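Local coordinates for mitogen-activated protein kinase, putative (Map kinase-like protein) (Leishmania major, PDB 3PG1) that probably works as a MAP kinase-like serine/threonine protein kinase that binds ATP and phosphorylates proteins, at residues V247-F261 / A298-S310. Numbering follows the deposited sequence. Where two conformers were deposited one is given.
Sequences VEVVGTPKIEDVVMF and AKMLEFNPQRRIS
Phe303 is the main bump of this contact: its ring enters a hollow built by Val247, Val250, Pro253, Val258 and Phe261, and 120 Å² of the residue is covered by 247-261. With CG anti to the backbone N (chi1 -171°), the ring of Phe303 turns away from that nitrogen and into the bend between helices 239-250 and 255-260. Pro253 closes one face, its CG 3.7 Å from the ring centroid of Phe303 and 12° off the normal, a CH-pi contact. Val250 CG2 sits at the ring edge, while Val247 and Val258 each add one methyl obliquely.

Phe261 meets the same ring rim to rim, with CE1 3.4 Å from Phe303 CE2; the centroids are 5.7 Å apart, the planes at 53°, and neither ring lies over the face of the other. The ring of Phe261 also lies against 298-310: Pro305 CD stands over one face, 3.8 Å from the ring centroid, and Asn304 comes obliquely at the CE2 side, its OD1 3.2 Å from Phe261 CE2.

Two bonds to Gln306 fix the rotation of the Asn304 amide. Asn304 OD1 accepts from the backbone N of Gln306 at 2.9 Å, an Asx turn, with the donor above its carbonyl plane, and Asn304 ND2 donates to Gln306 OE1. Beside it, Arg307, bent at chi3, has NH2 modelled 2.4 Å from Asp257 OD2, a salt bridge of doubtful exact length, with OD2 at the guanidinium edge. Met260 SD lies against the Gln306 amide.

Behind the turn, Arg308 NE and NH2 grip the carbonyl O of Glu302 side-on, NE at 2.9 Å; NH1 reaches Glu203, in a salt bridge, and Leu214 O. Such a buried arginine, following the sequence Asn-Pro-Gln-Arg, is typical of the C-terminal lobe of protein kinases, where its salt bridge to the Ala-Pro-Glu glutamate ties this loop to the end of the activation segment.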
# COMPACT_ATOMS: atom_id res chain seq x y z
N VAL A 247 5.78 13.45 19.02
CA VAL A 247 5.88 13.53 20.49
C VAL A 247 5.03 14.68 21.07
O VAL A 247 4.40 14.50 22.10
CB VAL A 247 7.37 13.53 20.94
CG1 VAL A 247 7.53 14.02 22.37
CG2 VAL A 247 7.97 12.14 20.77
N GLU A 248 4.94 15.81 20.37
CA GLU A 248 4.09 16.95 20.73
C GLU A 248 2.64 16.49 20.89
O GLU A 248 1.94 17.02 21.73
CB GLU A 248 4.12 18.02 19.65
CG GLU A 248 5.26 19.00 19.74
CD GLU A 248 5.24 20.11 18.71
OE1 GLU A 248 4.34 20.11 17.83
OE2 GLU A 248 6.16 20.96 18.74
N VAL A 249 2.20 15.53 20.08
CA VAL A 249 0.83 15.01 20.14
C VAL A 249 0.76 13.86 21.15
O VAL A 249 -0.04 13.94 22.09
CB VAL A 249 0.30 14.61 18.72
CG1 VAL A 249 -0.91 13.69 18.80
CG2 VAL A 249 -0.02 15.86 17.89
N VAL A 250 1.59 12.81 20.96
CA VAL A 250 1.53 11.59 21.77
C VAL A 250 2.20 11.63 23.16
O VAL A 250 1.95 10.79 24.00
CB VAL A 250 1.85 10.30 20.98
CG1 VAL A 250 1.05 10.21 19.67
CG2 VAL A 250 3.36 10.18 20.71
N GLY A 251 3.04 12.59 23.39
CA GLY A 251 3.74 12.67 24.66
C GLY A 251 5.06 11.93 24.58
O GLY A 251 5.24 11.03 23.75
N THR A 252 5.98 12.34 25.42
CA THR A 252 7.34 11.81 25.47
C THR A 252 7.34 10.30 25.79
O THR A 252 6.85 9.92 26.85
CB THR A 252 8.16 12.64 26.48
OG1 THR A 252 8.16 14.01 26.06
CG2 THR A 252 9.59 12.13 26.64
N PRO A 253 7.87 9.43 24.91
CA PRO A 253 7.93 8.00 25.25
C PRO A 253 9.04 7.72 26.25
O PRO A 253 9.97 8.53 26.35
CB PRO A 253 8.25 7.35 23.90
CG PRO A 253 9.07 8.38 23.20
CD PRO A 253 8.46 9.70 23.58
N LYS A 254 8.98 6.59 26.98
CA LYS A 254 10.06 6.23 27.92
C LYS A 254 11.31 5.96 27.09
O LYS A 254 11.20 5.34 26.02
CB LYS A 254 9.68 4.96 28.70
CG LYS A 254 9.05 5.21 30.07
CD LYS A 254 9.61 4.24 31.14
CE LYS A 254 9.32 2.77 30.91
NZ LYS A 254 9.87 1.92 32.00
N ILE A 255 12.50 6.41 27.57
CA ILE A 255 13.76 6.19 26.84
C ILE A 255 14.01 4.69 26.60
O ILE A 255 14.51 4.32 25.53
CB ILE A 255 15.00 6.92 27.46
CG1 ILE A 255 16.33 6.66 26.67
CG2 ILE A 255 15.20 6.57 28.93
CD1 ILE A 255 16.34 7.02 25.06
N GLU A 256 13.61 3.85 27.57
CA GLU A 256 13.76 2.40 27.46
C GLU A 256 12.98 1.87 26.27
O GLU A 256 13.49 1.01 25.55
CB GLU A 256 13.36 1.70 28.77
CG GLU A 256 14.26 2.06 29.95
CD GLU A 256 13.85 3.25 30.80
OE1 GLU A 256 14.49 3.46 31.86
OE2 GLU A 256 12.90 3.97 30.42
N ASP A 257 11.80 2.47 25.98
CA ASP A 257 11.00 2.09 24.82
C ASP A 257 11.62 2.58 23.51
O ASP A 257 11.58 1.87 22.52
CB ASP A 257 9.52 2.51 24.98
CG ASP A 257 8.76 1.80 26.11
OD1 ASP A 257 9.28 0.78 26.63
OD2 ASP A 257 7.65 2.23 26.43
N VAL A 258 12.25 3.75 23.51
CA VAL A 258 12.91 4.27 22.31
C VAL A 258 14.07 3.34 21.89
O VAL A 258 14.20 2.99 20.72
CB VAL A 258 13.34 5.73 22.49
CG1 VAL A 258 14.15 6.25 21.31
CG2 VAL A 258 12.14 6.62 22.75
N VAL A 259 14.90 2.93 22.86
CA VAL A 259 16.04 2.07 22.54
C VAL A 259 15.63 0.73 21.99
O VAL A 259 16.28 0.26 21.07
CB VAL A 259 17.23 2.04 23.55
CG1 VAL A 259 17.34 3.32 24.37
CG2 VAL A 259 17.20 0.80 24.44
N MET A 260 14.48 0.18 22.44
CA MET A 260 13.98 -1.07 21.88
C MET A 260 13.51 -0.99 20.41
O MET A 260 13.46 -2.03 19.76
CB MET A 260 12.77 -1.61 22.68
CG MET A 260 13.08 -1.96 24.08
SD MET A 260 11.57 -2.65 24.84
CE MET A 260 12.17 -2.91 26.36
N PHE A 261 13.07 0.16 19.92
CA PHE A 261 12.61 0.16 18.54
C PHE A 261 13.30 1.21 17.65
O PHE A 261 12.66 1.86 16.82
CB PHE A 261 11.06 0.01 18.40
CG PHE A 261 10.26 0.94 19.28
CD1 PHE A 261 9.91 2.21 18.84
CD2 PHE A 261 9.91 0.57 20.57
CE1 PHE A 261 9.21 3.09 19.66
CE2 PHE A 261 9.24 1.48 21.41
CZ PHE A 261 8.92 2.74 20.96
N ALA A 298 -6.23 7.58 19.17
CA ALA A 298 -5.15 7.60 20.20
C ALA A 298 -4.53 6.19 20.36
O ALA A 298 -3.33 6.05 20.54
CB ALA A 298 -5.72 8.07 21.54
N LYS A 299 -5.35 5.15 20.25
CA LYS A 299 -4.85 3.76 20.34
C LYS A 299 -4.07 3.30 19.13
O LYS A 299 -3.15 2.50 19.27
CB LYS A 299 -5.98 2.82 20.66
CG LYS A 299 -6.45 3.05 22.12
CD LYS A 299 -7.81 2.43 22.41
CE LYS A 299 -8.14 2.74 23.88
NZ LYS A 299 -9.54 2.31 24.24
N MET A 300 -4.42 3.80 17.94
CA MET A 300 -3.67 3.49 16.72
C MET A 300 -2.35 4.25 16.74
O MET A 300 -1.41 3.83 16.08
CB MET A 300 -4.45 3.93 15.46
CG MET A 300 -5.80 3.18 15.36
SD MET A 300 -6.91 3.88 14.09
CE MET A 300 -6.34 3.08 12.73
N LEU A 301 -2.33 5.42 17.38
CA LEU A 301 -1.12 6.26 17.35
C LEU A 301 -0.31 6.14 18.62
O LEU A 301 0.18 7.15 19.15
CB LEU A 301 -1.48 7.73 17.01
CG LEU A 301 -2.11 7.95 15.59
CD1 LEU A 301 -2.54 9.39 15.43
CD2 LEU A 301 -1.15 7.54 14.47
N GLU A 302 -0.14 4.89 19.12
CA GLU A 302 0.75 4.65 20.26
C GLU A 302 2.15 4.68 19.70
O GLU A 302 2.43 3.98 18.73
CB GLU A 302 0.51 3.26 20.92
CG GLU A 302 -0.61 3.32 21.92
CD GLU A 302 -0.30 4.00 23.25
OE1 GLU A 302 0.88 4.29 23.54
OE2 GLU A 302 -1.26 4.18 24.02
N PHE A 303 3.04 5.45 20.32
CA PHE A 303 4.43 5.58 19.86
C PHE A 303 5.10 4.20 19.84
O PHE A 303 5.78 3.83 18.88
CB PHE A 303 5.19 6.52 20.82
CG PHE A 303 6.57 6.90 20.34
CD1 PHE A 303 6.77 8.09 19.63
CD2 PHE A 303 7.66 6.06 20.54
CE1 PHE A 303 8.05 8.45 19.18
CE2 PHE A 303 8.94 6.41 20.06
CZ PHE A 303 9.13 7.62 19.42
N ASN A 304 4.90 3.44 20.90
CA ASN A 304 5.53 2.13 21.00
C ASN A 304 4.61 1.06 20.37
O ASN A 304 3.51 0.85 20.88
CB ASN A 304 5.81 1.81 22.50
CG ASN A 304 6.41 0.45 22.76
OD1 ASN A 304 6.60 -0.32 21.84
ND2 ASN A 304 6.81 0.16 24.02
N PRO A 305 5.08 0.32 19.31
CA PRO A 305 4.23 -0.74 18.70
C PRO A 305 3.79 -1.86 19.66
O PRO A 305 2.72 -2.44 19.45
CB PRO A 305 5.14 -1.33 17.61
CG PRO A 305 6.48 -0.99 18.03
CD PRO A 305 6.38 0.38 18.62
N GLN A 306 4.55 -2.11 20.74
CA GLN A 306 4.16 -3.15 21.72
C GLN A 306 2.80 -2.80 22.37
O GLN A 306 2.16 -3.71 22.85
CB GLN A 306 5.19 -3.25 22.86
CG GLN A 306 6.58 -3.56 22.31
CD GLN A 306 7.67 -3.51 23.30
OE1 GLN A 306 7.71 -2.65 24.21
NE2 GLN A 306 8.64 -4.39 23.12
N ARG A 307 2.38 -1.50 22.41
CA ARG A 307 1.10 -1.07 23.04
C ARG A 307 0.10 -0.62 21.99
O ARG A 307 -0.97 -0.12 22.37
CB ARG A 307 1.35 0.19 23.95
CG ARG A 307 2.18 -0.01 25.17
CD ARG A 307 2.39 1.28 25.97
NE ARG A 307 3.83 1.46 26.23
CZ ARG A 307 4.49 0.95 27.26
NH1 ARG A 307 3.84 0.30 28.22
NH2 ARG A 307 5.79 1.11 27.36
N ARG A 308 0.47 -0.67 20.71
CA ARG A 308 -0.36 -0.22 19.58
C ARG A 308 -1.48 -1.23 19.27
O ARG A 308 -1.26 -2.47 19.24
CB ARG A 308 0.51 0.11 18.35
CG ARG A 308 -0.23 1.00 17.29
CD ARG A 308 0.70 1.35 16.12
NE ARG A 308 1.92 2.00 16.63
CZ ARG A 308 3.16 1.83 16.14
NH1 ARG A 308 3.35 1.08 15.06
NH2 ARG A 308 4.19 2.46 16.69
N ILE A 309 -2.67 -0.71 19.07
CA ILE A 309 -3.86 -1.56 18.88
C ILE A 309 -3.71 -2.43 17.61
O ILE A 309 -3.23 -1.95 16.60
CB ILE A 309 -5.17 -0.73 18.90
CG1 ILE A 309 -6.45 -1.64 19.01
CG2 ILE A 309 -5.27 0.20 17.64
CD1 ILE A 309 -7.79 -0.82 19.27
N SER A 310 -4.05 -3.72 17.69
CA SER A 310 -3.96 -4.64 16.55
C SER A 310 -5.12 -4.39 15.58
O SER A 310 -6.10 -3.73 15.95
CB SER A 310 -3.98 -6.08 17.05
OG SER A 310 -5.24 -6.35 17.65